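Local coordinates for putative cytoplasmic protein (Salmonella enterica subsp. enterica serovar Typhimurium, PDB 4J32) that probably hydrolyses peptidoglycan as a papain-like NlpC/P60 amidase effector of the type VI secretion system, and is bound by the immunity protein Tai4, at residues 31-36 and 46-51; 140-143 and 148-151; 64-69 and 85-90; 77-82 and 93-98. All blocks are in the same frame, centred on the assembly; numbering follows the deposited sequence. Where two conformers were deposited one is given.

Interaction 1. Residues 31-36 and 46-51; sequences HSVADV and KNITGG
Ile-48 lays both arms of its side chain against the first turn of helix 33-40, overlapping Val-33 most closely. Its branch methyl CG2 comes up to the carbonyl oxygen Val-33 O at 3.3 Å and also lies on Ala-34 CA, whereas the other arm ends in CD1, 3.8 Å from Val-33 CG2. A chi1 of -72° puts CG1 opposite the carbonyl carbon, and the extended second torsion carries CD1 loosely toward Val-36 CG1, at 4.5 Å. Val-33 for its part directs CG2 into the contact. The two segments belong to consecutive helices, 33-40 and 42-49, packed as a helical hairpin, and no hydrogen bond joins them here. Local caps close the helix ends. Ser-32 is the N-cap of the first helix, its OG accepting from Asp-35 N at 3.1 Å. Gly-51, with positive phi, ends the second helix in a Schellman motif; one of its two bonds runs from Gly-51 N to Ile-48 O (3.0 Å). Phe-53 covers Ile-48 further, and Ala-56 touches Val-33. Asn-47, one residue before Ile-48, turns to the immunity protein, where its OD1 is hydrogen-bonded to His-55 of that neighbouring chain.

Interaction 2. Residues 140-143 and 148-151; sequences VTLW and CSDQ
The end of strand 138-143 meets the returning chain through a single beta bridge between Trp-143 and Cys-148, with Cys-148 also opening a type I turn that runs to Gln-151. Ser-149 grips Leu-142 twice: its backbone N donates to Leu-142 O at 2.9 Å, from well above the carbonyl plane, and its OG accepts from Leu-142 N at 3.2 Å. That second bond depends on a chi1 of 49°, which tucks OG between the backbone N and carbonyl carbon of its own residue and brings it back to the strand. The same carbonyl, Leu-142 O, also receives a CA-H...O contact from Cys-148 CA at 3.1 Å. Strand 138-143 is an outermost strand of the four-stranded antiparallel sheet within this chain, so the turn lies along the side not taken by strand 124-131. Thr-141 OG1 reaches Asp-150 OD1 in a weak hydrogen bond of 2.9 Å, while the other carboxylate oxygen, OD2, is bonded to His-139 NE2. The Thr-141 methyl CG2 lies beside Asp-150 OD1 as well and also packs on Cys-148 SG, 3.7 Å away. This sulfur also sits at the edge of the Trp-143 six-membered ring, 79° off its normal and 3.9 Å from CE3. The indole NE1 is held separately by Phe-119 O. Within the turn, Gln-151 OE1 takes the N-H of Cys-148 almost straight, at 177°.

Interaction 3. Residues 64-69 and 85-90; sequences VLNATG and DNKFYI
Asn-66 sends its carboxamide from helix 57-67 into the backbone of strand 88-90, where ND2 donates to Phe-88 O at 2.8 Å. The bond is nearly straight, 173° at the hydrogen, and the acceptor lies in the amide plane, although ND2 itself stands above the plane of the Phe-88 carbonyl. A chi1 of -71°, with CG opposite the residue's own carbonyl carbon, brings ND2 to this oxygen. ND2 also stands over one face of the Tyr-89 ring, 3.5 Å from CZ and displaced toward the rim, with amide and ring planes 75° apart. The amide oxygen is engaged as well: OD1 accepts from a water that in turn accepts from Phe-88 N, and from the backbone N of Ile-72. The polar ends of Asn-66 thus tie the C-terminal part of the helix to the two-stranded antiparallel sheet of 80-82 and 88-90. Lys-87 runs alongside in the opposite sense, its extended chain placing CD against Asn-66 CB at 3.8 Å. Farther out, a second water donates to Asn-66 O and accepts from Lys-87 NZ at 3.2 Å, so a water links the ammonium group to the helix carbonyl, which NZ also approaches directly. Asp-85 orders the approach to the strand. In an Asx turn its OD1 receives Lys-87 N at 2.9 Å, from above the carboxylate plane, while OD2 accepts from Tyr-89 OH at 2.6 Å on the syn side. That hydroxyl bond would probably restrict movement of the ring that ND2 faces.

Interaction 4. Residues 77-82 and 93-98; sequences PYAKVS and VNDMID
Asp-95 OD2 is approached by two donors: a water at 2.8 Å, which also donates to Ala-79 O, and the backbone N of Ala-79 in a weak bond of 3.4 Å. The carboxylate and its water thereby join both polar groups of one residue in the segment leading into strand 80-82 to helix 93-103. Tyr-78 supplies most of the remaining contact. With CG opposite its carbonyl carbon (chi1 -55°), its ring swings along the helix, and Asp-95 O lies over one ring face, 3.7 Å above the plane and offset toward the rim. The ring and the Asp-95 side chain run alongside in opposite senses, Tyr-78 CD1 3.8 Å from Asp-95 OD1; in the conformer given, CE1 lies 3.7 Å from Asp-98 CB. The carbonyl of Tyr-78 faces elsewhere and accepts from Lys-80 NZ at 2.9 Å, in the carbonyl plane; the same ammonium also bonds to Ser-76 O and Arg-74 O, which draws this bend together. Around the contact, Ile-90 of strand 88-90 packs on both Tyr-78 and Asp-95, Met-96 packs on helix 57-67, and the first turn of helix 93-103 offers the backbone N atoms of Val-93 and Asn-94 to Glu-45 of the neighbouring immunity protein chain.

Interaction 2 is buried, interactions 1 and 3 are partly so, and interaction 4 lies at the surface. Interaction 1 is mainly apolar packing between two helix segments, with no hydrogen bond across; a strand edge and a turn share backbone and hydroxyl bonds in interaction 2; interactions 3 and 4, where a helix meets a strand or the chain leading into one, use an amide or a carboxylate and waters. Those last two meet in one small sheet, where Tyr-89 N probably bonds to Val-81 O, and Ile-90 packs on Asp-95. Interaction 1 touches interaction 4 through Asn-47 and Val-81. Across the chain's centre, Val-140 of interaction 2 packs on helix 93-103, linking the larger sheet to it.

Interaction 1. Residues 31-36 and 46-51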
loop_
_atom_site.group_PDB
_atom_site.type_symbol
_atom_site.label_atom_id
_atom_site.label_comp_id
_atom_site.label_asym_id
_atom_site.label_seq_id
_atom_site.Cartn_x
_atom_site.Cartn_y
_atom_site.Cartn_z
ATOM N N HIS A 31 18.606 22.124 5.985
ATOM C CA HIS A 31 17.286 22.102 6.606
ATOM C C HIS A 31 16.497 20.927 6.060
ATOM O O HIS A 31 17.021 20.162 5.244
ATOM C CB HIS A 31 16.544 23.412 6.313
ATOM C CG HIS A 31 17.299 24.614 6.770
ATOM N ND1 HIS A 31 17.378 24.968 8.099
ATOM C CD2 HIS A 31 18.073 25.495 6.092
ATOM C CE1 HIS A 31 18.131 26.051 8.216
ATOM N NE2 HIS A 31 18.569 26.386 7.014
ATOM N N SER A 32 15.248 20.788 6.524
ATOM C CA SER A 32 14.352 19.738 6.015
ATOM C C SER A 32 14.237 19.855 4.500
ATOM O O SER A 32 14.363 20.949 3.954
ATOM C CB SER A 32 12.968 19.824 6.661
ATOM O OG SER A 32 12.213 20.935 6.174
ATOM N N VAL A 33 13.978 18.741 3.823
ATOM C CA VAL A 33 13.753 18.786 2.377
ATOM C C VAL A 33 12.624 19.783 1.995
ATOM O O VAL A 33 12.774 20.518 1.003
ATOM C CB VAL A 33 13.537 17.349 1.773
ATOM C CG1 VAL A 33 12.240 16.711 2.282
ATOM C CG2 VAL A 33 13.562 17.386 0.259
ATOM N N ALA A 34 11.542 19.848 2.787
ATOM C CA ALA A 34 10.481 20.838 2.546
ATOM C C ALA A 34 11.061 22.256 2.534
ATOM O O ALA A 34 10.775 23.043 1.628
ATOM C CB ALA A 34 9.329 20.736 3.570
ATOM N N ASP A 35 11.899 22.564 3.523
ATOM C CA ASP A 35 12.491 23.895 3.624
ATOM C C ASP A 35 13.463 24.176 2.463
ATOM O O ASP A 35 13.495 25.290 1.934
ATOM C CB ASP A 35 13.157 24.105 4.991
ATOM C CG ASP A 35 12.147 24.349 6.119
ATOM O OD1 ASP A 35 10.944 24.592 5.861
ATOM O OD2 ASP A 35 12.559 24.307 7.289
ATOM N N VAL A 36 14.245 23.170 2.076
ATOM C CA VAL A 36 15.145 23.250 0.920
ATOM C C VAL A 36 14.366 23.632 -0.342
ATOM O O VAL A 36 14.809 24.485 -1.122
ATOM C CB VAL A 36 15.899 21.916 0.710
ATOM C CG1 VAL A 36 16.728 21.932 -0.592
ATOM C CG2 VAL A 36 16.816 21.648 1.908
ATOM N N LYS A 46 8.821 22.802 -6.768
ATOM C CA LYS A 46 7.642 22.105 -7.274
ATOM C C LYS A 46 7.702 20.595 -7.047
ATOM O O LYS A 46 6.713 19.983 -6.628
ATOM C CB LYS A 46 7.451 22.424 -8.756
ATOM C CG LYS A 46 6.985 23.867 -8.954
ATOM C CD LYS A 46 6.554 24.144 -10.374
ATOM C CE LYS A 46 6.093 25.587 -10.502
ATOM N NZ LYS A 46 6.012 25.992 -11.934
ATOM N N ASN A 47 8.869 20.001 -7.310
ATOM C CA ASN A 47 9.043 18.569 -7.098
ATOM C C ASN A 47 9.054 18.167 -5.642
ATOM O O ASN A 47 8.555 17.091 -5.292
ATOM C CB ASN A 47 10.281 18.038 -7.814
ATOM C CG ASN A 47 10.027 17.825 -9.292
ATOM O OD1 ASN A 47 9.378 16.851 -9.690
ATOM N ND2 ASN A 47 10.511 18.751 -10.115
ATOM N N ILE A 48 9.611 19.026 -4.797
ATOM C CA ILE A 48 9.555 18.812 -3.348
ATOM C C ILE A 48 8.137 18.955 -2.777
ATOM O O ILE A 48 7.685 18.112 -1.989
ATOM C CB ILE A 48 10.616 19.669 -2.632
ATOM C CG1 ILE A 48 12.008 19.073 -2.904
ATOM C CG2 ILE A 48 10.329 19.792 -1.126
ATOM C CD1 ILE A 48 13.130 20.028 -2.499
ATOM N N THR A 49 7.416 19.982 -3.212
ATOM C CA THR A 49 6.020 20.160 -2.814
ATOM C C THR A 49 5.162 18.969 -3.225
ATOM O O THR A 49 4.282 18.536 -2.464
ATOM C CB THR A 49 5.456 21.486 -3.375
ATOM O OG1 THR A 49 6.201 22.567 -2.803
ATOM C CG2 THR A 49 3.952 21.658 -3.076
ATOM N N GLY A 50 5.425 18.438 -4.421
ATOM C CA GLY A 50 4.705 17.273 -4.933
ATOM C C GLY A 50 5.107 15.967 -4.249
ATOM O O GLY A 50 4.465 14.935 -4.431
ATOM N N GLY A 51 6.167 16.016 -3.448
ATOM C CA GLY A 51 6.680 14.844 -2.752
ATOM C C GLY A 51 7.610 13.948 -3.547
ATOM O O GLY A 51 8.055 12.902 -3.039
#

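Interaction 2. Residues 140-143 and 148-151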
loop_
_atom_site.group_PDB
_atom_site.type_symbol
_atom_site.label_atom_id
_atom_site.label_comp_id
_atom_site.label_asym_id
_atom_site.label_seq_id
_atom_site.Cartn_x
_atom_site.Cartn_y
_atom_site.Cartn_z
ATOM N N VAL A 140 26.820 11.911 0.012
ATOM C CA VAL A 140 27.792 12.933 -0.409
ATOM C C VAL A 140 27.534 14.156 0.452
ATOM O O VAL A 140 26.384 14.611 0.554
ATOM C CB VAL A 140 27.586 13.430 -1.870
ATOM C CG1 VAL A 140 28.843 14.196 -2.365
ATOM C CG2 VAL A 140 27.206 12.319 -2.815
ATOM N N THR A 141 28.586 14.685 1.074
ATOM C CA THR A 141 28.430 15.865 1.940
ATOM C C THR A 141 29.770 16.619 2.071
ATOM O O THR A 141 30.734 16.279 1.387
ATOM C CB THR A 141 27.824 15.491 3.332
ATOM O OG1 THR A 141 27.407 16.679 4.030
ATOM C CG2 THR A 141 28.786 14.696 4.162
ATOM N N LEU A 142 29.807 17.646 2.919
ATOM C CA LEU A 142 31.064 18.322 3.218
ATOM C C LEU A 142 31.594 17.838 4.553
ATOM O O LEU A 142 30.838 17.364 5.408
ATOM C CB LEU A 142 30.885 19.851 3.257
ATOM C CG LEU A 142 30.320 20.477 1.976
ATOM C CD1 LEU A 142 30.248 21.960 2.197
ATOM C CD2 LEU A 142 31.204 20.171 0.780
ATOM N N TRP A 143 32.906 17.953 4.704
ATOM C CA TRP A 143 33.628 17.465 5.864
ATOM C C TRP A 143 34.658 18.522 6.221
ATOM O O TRP A 143 35.434 18.963 5.352
ATOM C CB TRP A 143 34.287 16.110 5.500
ATOM C CG TRP A 143 35.302 15.604 6.475
ATOM C CD1 TRP A 143 36.668 15.693 6.361
ATOM C CD2 TRP A 143 35.048 14.928 7.713
ATOM N NE1 TRP A 143 37.275 15.097 7.453
ATOM C CE2 TRP A 143 36.303 14.621 8.291
ATOM C CE3 TRP A 143 33.880 14.527 8.377
ATOM C CZ2 TRP A 143 36.421 13.950 9.515
ATOM C CZ3 TRP A 143 33.999 13.861 9.592
ATOM C CH2 TRP A 143 35.262 13.576 10.141
ATOM N N CYS A 148 30.731 16.240 9.573
ATOM C CA CYS A 148 30.078 16.520 8.293
ATOM C C CYS A 148 29.195 17.749 8.453
ATOM O O CYS A 148 28.764 18.066 9.553
ATOM C CB CYS A 148 29.192 15.364 7.837
ATOM S SG CYS A 148 30.115 13.829 7.538
ATOM N N SER A 149 28.915 18.402 7.336
ATOM C CA SER A 149 28.091 19.618 7.327
ATOM C C SER A 149 26.623 19.311 7.646
ATOM O O SER A 149 25.888 20.198 8.079
ATOM C CB SER A 149 28.208 20.302 5.973
ATOM O OG SER A 149 28.019 19.378 4.908
ATOM N N ASP A 150 26.193 18.066 7.421
ATOM C CA ASP A 150 24.821 17.668 7.762
ATOM C C ASP A 150 24.759 16.720 8.944
ATOM O O ASP A 150 23.761 16.010 9.131
ATOM C CB ASP A 150 24.083 17.085 6.538
ATOM C CG ASP A 150 24.821 15.912 5.897
ATOM O OD1 ASP A 150 25.967 15.604 6.278
ATOM O OD2 ASP A 150 24.223 15.294 4.996
ATOM N N GLN A 151 25.813 16.718 9.760
ATOM C CA GLN A 151 25.891 15.827 10.918
ATOM C C GLN A 151 24.614 15.877 11.755
ATOM O O GLN A 151 24.173 14.862 12.291
ATOM C CB GLN A 151 27.137 16.116 11.770
ATOM C CG GLN A 151 27.500 14.941 12.679
ATOM C CD GLN A 151 28.952 14.498 12.574
ATOM O OE1 GLN A 151 29.506 14.308 11.476
ATOM N NE2 GLN A 151 29.568 14.281 13.732
#

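Interaction 3. Residues 64-69 and 85-90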
loop_
_atom_site.group_PDB
_atom_site.type_symbol
_atom_site.label_atom_id
_atom_site.label_comp_id
_atom_site.label_asym_id
_atom_site.label_seq_id
_atom_site.Cartn_x
_atom_site.Cartn_y
_atom_site.Cartn_z
ATOM N N VAL A 64 25.616 23.935 -3.267
ATOM C CA VAL A 64 27.022 24.288 -2.994
ATOM C C VAL A 64 27.780 24.619 -4.284
ATOM O O VAL A 64 28.442 25.660 -4.394
ATOM C CB VAL A 64 27.739 23.134 -2.223
ATOM C CG1 VAL A 64 29.293 23.321 -2.218
ATOM C CG2 VAL A 64 27.168 22.998 -0.800
ATOM N N LEU A 65 27.693 23.730 -5.263
ATOM C CA LEU A 65 28.415 23.946 -6.526
ATOM C C LEU A 65 27.902 25.203 -7.249
ATOM O O LEU A 65 28.688 26.048 -7.718
ATOM C CB LEU A 65 28.282 22.711 -7.423
ATOM C CG LEU A 65 28.919 21.438 -6.819
ATOM C CD1 LEU A 65 28.417 20.214 -7.567
ATOM C CD2 LEU A 65 30.446 21.525 -6.868
ATOM N N ASN A 66 26.587 25.337 -7.318
ATOM C CA ASN A 66 25.988 26.506 -7.973
ATOM C C ASN A 66 26.359 27.788 -7.274
ATOM O O ASN A 66 26.614 28.793 -7.933
ATOM C CB ASN A 66 24.467 26.369 -8.088
ATOM C CG ASN A 66 24.067 25.318 -9.100
ATOM O OD1 ASN A 66 24.750 25.129 -10.100
ATOM N ND2 ASN A 66 22.974 24.616 -8.835
ATOM N N ALA A 67 26.458 27.742 -5.948
ATOM C CA ALA A 67 26.689 28.958 -5.151
ATOM C C ALA A 67 28.125 29.450 -5.076
ATOM O O ALA A 67 28.365 30.637 -4.785
ATOM C CB ALA A 67 26.109 28.789 -3.749
ATOM N N THR A 68 29.077 28.562 -5.356
ATOM C CA THR A 68 30.485 28.849 -5.162
ATOM C C THR A 68 31.187 29.134 -6.489
ATOM O O THR A 68 32.388 29.242 -6.519
ATOM C CB THR A 68 31.194 27.699 -4.436
ATOM O OG1 THR A 68 30.983 26.467 -5.155
ATOM C CG2 THR A 68 30.674 27.571 -3.004
ATOM N N GLY A 69 30.421 29.230 -7.578
ATOM C CA GLY A 69 30.999 29.560 -8.884
ATOM C C GLY A 69 31.432 28.362 -9.718
ATOM O O GLY A 69 32.201 28.524 -10.688
ATOM N N ASP A 85 16.569 30.274 -9.341
ATOM C CA ASP A 85 17.779 30.926 -9.862
ATOM C C ASP A 85 18.121 30.546 -11.316
ATOM O O ASP A 85 19.100 31.054 -11.871
ATOM C CB ASP A 85 18.984 30.615 -8.962
ATOM C CG ASP A 85 19.263 29.117 -8.830
ATOM O OD1 ASP A 85 18.565 28.288 -9.474
ATOM O OD2 ASP A 85 20.181 28.759 -8.053
ATOM N N ASN A 86 17.325 29.656 -11.916
ATOM C CA ASN A 86 17.588 29.126 -13.264
ATOM C C ASN A 86 18.896 28.326 -13.372
ATOM O O ASN A 86 19.393 28.077 -14.474
ATOM C CB ASN A 86 17.528 30.233 -14.333
ATOM C CG ASN A 86 16.215 30.966 -14.319
ATOM O OD1 ASN A 86 15.157 30.351 -14.202
ATOM N ND2 ASN A 86 16.270 32.283 -14.409
ATOM N N LYS A 87 19.445 27.948 -12.220
ATOM C CA LYS A 87 20.578 27.012 -12.159
ATOM C C LYS A 87 20.050 25.596 -11.923
ATOM O O LYS A 87 18.879 25.410 -11.624
ATOM C CB LYS A 87 21.578 27.432 -11.065
ATOM C CG LYS A 87 22.095 28.882 -11.267
ATOM C CD LYS A 87 23.164 29.259 -10.243
ATOM C CE LYS A 87 23.469 30.762 -10.321
ATOM N NZ LYS A 87 24.276 31.156 -9.116
ATOM N N PHE A 88 20.928 24.602 -12.042
ATOM C CA PHE A 88 20.476 23.204 -12.119
ATOM C C PHE A 88 20.907 22.364 -10.943
ATOM O O PHE A 88 22.024 22.522 -10.430
ATOM C CB PHE A 88 20.927 22.574 -13.438
ATOM C CG PHE A 88 20.542 23.393 -14.637
ATOM C CD1 PHE A 88 19.245 23.339 -15.148
ATOM C CD2 PHE A 88 21.462 24.268 -15.218
ATOM C CE1 PHE A 88 18.872 24.144 -16.239
ATOM C CE2 PHE A 88 21.106 25.061 -16.310
ATOM C CZ PHE A 88 19.803 25.004 -16.817
ATOM N N TYR A 89 20.011 21.451 -10.553
ATOM C CA TYR A 89 20.131 20.690 -9.314
ATOM C C TYR A 89 19.926 19.222 -9.587
ATOM O O TYR A 89 18.836 18.802 -9.999
ATOM C CB TYR A 89 19.096 21.206 -8.291
ATOM C CG TYR A 89 19.385 22.626 -7.868
ATOM C CD1 TYR A 89 20.099 22.886 -6.701
ATOM C CD2 TYR A 89 18.996 23.717 -8.670
ATOM C CE1 TYR A 89 20.415 24.193 -6.325
ATOM C CE2 TYR A 89 19.307 25.032 -8.303
ATOM C CZ TYR A 89 20.012 25.251 -7.122
ATOM O OH TYR A 89 20.335 26.522 -6.753
ATOM N N ILE A 90 20.997 18.451 -9.384
ATOM C CA ILE A 90 20.977 16.995 -9.498
ATOM C C ILE A 90 20.234 16.401 -8.303
ATOM O O ILE A 90 20.433 16.835 -7.167
ATOM C CB ILE A 90 22.436 16.462 -9.620
ATOM C CG1 ILE A 90 23.002 16.802 -11.015
ATOM C CG2 ILE A 90 22.529 14.929 -9.279
ATOM C CD1 ILE A 90 24.542 16.503 -11.152
HETATM O O HOH W 1 23.679 25.082 -12.778
HETATM O O HOH W 2 26.701 29.705 -10.543
#

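Interaction 4. Residues 77-82 and 93-98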
loop_
_atom_site.group_PDB
_atom_site.type_symbol
_atom_site.label_atom_id
_atom_site.label_comp_id
_atom_site.label_asym_id
_atom_site.label_seq_id
_atom_site.Cartn_x
_atom_site.Cartn_y
_atom_site.Cartn_z
ATOM N N PRO A 77 25.485 15.072 -18.239
ATOM C CA PRO A 77 24.699 13.857 -18.495
ATOM C C PRO A 77 24.095 13.225 -17.230
ATOM O O PRO A 77 24.287 12.029 -16.994
ATOM C CB PRO A 77 25.729 12.909 -19.135
ATOM C CG PRO A 77 27.033 13.310 -18.504
ATOM C CD PRO A 77 26.940 14.814 -18.328
ATOM N N TYR A 78 23.377 14.030 -16.443
ATOM C CA TYR A 78 22.747 13.608 -15.184
ATOM C C TYR A 78 21.372 14.261 -15.066
ATOM O O TYR A 78 21.193 15.413 -15.467
ATOM C CB TYR A 78 23.606 14.036 -13.982
ATOM C CG TYR A 78 25.020 13.512 -14.110
ATOM C CD1 TYR A 78 25.302 12.158 -13.914
ATOM C CD2 TYR A 78 26.055 14.361 -14.499
ATOM C CE1 TYR A 78 26.604 11.661 -14.075
ATOM C CE2 TYR A 78 27.359 13.879 -14.657
ATOM C CZ TYR A 78 27.615 12.535 -14.439
ATOM O OH TYR A 78 28.882 12.050 -14.613
ATOM N N ALA A 79 20.409 13.527 -14.510
ATOM C CA ALA A 79 19.076 14.072 -14.311
ATOM C C ALA A 79 19.140 15.281 -13.366
ATOM O O ALA A 79 19.789 15.232 -12.322
ATOM C CB ALA A 79 18.128 12.985 -13.769
ATOM N N LYS A 80 18.492 16.383 -13.742
ATOM C CA LYS A 80 18.542 17.592 -12.923
ATOM C C LYS A 80 17.302 18.433 -13.196
ATOM O O LYS A 80 16.657 18.271 -14.231
ATOM C CB LYS A 80 19.798 18.415 -13.253
ATOM C CG LYS A 80 19.806 18.976 -14.682
ATOM C CD LYS A 80 21.196 19.516 -15.102
ATOM C CE LYS A 80 22.118 18.426 -15.628
ATOM N NZ LYS A 80 21.655 17.904 -16.956
ATOM N N VAL A 81 16.970 19.289 -12.236
ATOM C CA VAL A 81 15.868 20.235 -12.410
ATOM C C VAL A 81 16.347 21.623 -12.030
ATOM O O VAL A 81 17.251 21.781 -11.199
ATOM C CB VAL A 81 14.607 19.862 -11.584
ATOM C CG1 VAL A 81 14.055 18.495 -11.991
ATOM C CG2 VAL A 81 14.911 19.843 -10.101
ATOM N N SER A 82 15.700 22.640 -12.592
ATOM C CA SER A 82 16.121 24.005 -12.324
ATOM C C SER A 82 15.546 24.549 -11.004
ATOM O O SER A 82 14.470 24.113 -10.550
ATOM C CB SER A 82 15.780 24.910 -13.499
ATOM O OG SER A 82 14.402 24.856 -13.809
ATOM N N VAL A 93 21.554 10.677 -5.717
ATOM C CA VAL A 93 22.838 10.475 -5.051
ATOM C C VAL A 93 23.866 9.869 -5.997
ATOM O O VAL A 93 24.982 10.382 -6.108
ATOM C CB VAL A 93 22.692 9.594 -3.789
ATOM C CG1 VAL A 93 24.103 9.304 -3.181
ATOM C CG2 VAL A 93 21.804 10.345 -2.764
ATOM N N ASN A 94 23.485 8.813 -6.714
ATOM C CA ASN A 94 24.407 8.129 -7.608
ATOM C C ASN A 94 24.927 9.100 -8.685
ATOM O O ASN A 94 26.094 9.039 -9.091
ATOM C CB ASN A 94 23.742 6.895 -8.238
ATOM C CG ASN A 94 23.858 5.636 -7.361
ATOM O OD1 ASN A 94 24.661 5.585 -6.413
ATOM N ND2 ASN A 94 23.081 4.584 -7.707
ATOM N N ASP A 95 24.033 9.974 -9.158
ATOM C CA ASP A 95 24.384 10.962 -10.185
ATOM C C ASP A 95 25.336 12.010 -9.636
ATOM O O ASP A 95 26.303 12.375 -10.300
ATOM C CB ASP A 95 23.140 11.656 -10.771
ATOM C CG ASP A 95 22.436 10.811 -11.819
ATOM O OD1 ASP A 95 22.972 9.736 -12.221
ATOM O OD2 ASP A 95 21.343 11.225 -12.255
ATOM N N MET A 96 25.100 12.453 -8.411
ATOM C CA MET A 96 25.969 13.462 -7.806
ATOM C C MET A 96 27.359 12.892 -7.612
ATOM O O MET A 96 28.366 13.565 -7.903
ATOM C CB MET A 96 25.418 13.971 -6.468
ATOM C CG MET A 96 26.391 14.933 -5.734
ATOM S SD MET A 96 26.976 16.360 -6.701
ATOM C CE MET A 96 25.472 17.275 -7.039
ATOM N N ILE A 97 27.422 11.645 -7.151
ATOM C CA ILE A 97 28.713 10.960 -6.997
ATOM C C ILE A 97 29.460 10.899 -8.334
ATOM O O ILE A 97 30.655 11.262 -8.408
ATOM C CB ILE A 97 28.533 9.550 -6.379
ATOM C CG1 ILE A 97 28.051 9.702 -4.934
ATOM C CG2 ILE A 97 29.887 8.791 -6.391
ATOM C CD1 ILE A 97 27.640 8.376 -4.245
ATOM N N ASP A 98 28.768 10.474 -9.386
ATOM C CA ASP A 98 29.394 10.338 -10.702
ATOM C C ASP A 98 29.810 11.695 -11.257
ATOM O O ASP A 98 30.875 11.823 -11.879
ATOM C CB ASP A 98 28.464 9.629 -11.677
ATOM C CG ASP A 98 28.365 8.140 -11.416
ATOM O OD1 ASP A 98 29.341 7.525 -10.913
ATOM O OD2 ASP A 98 27.300 7.576 -11.730
HETATM O O HOH W 3 20.065 13.126 -10.662
#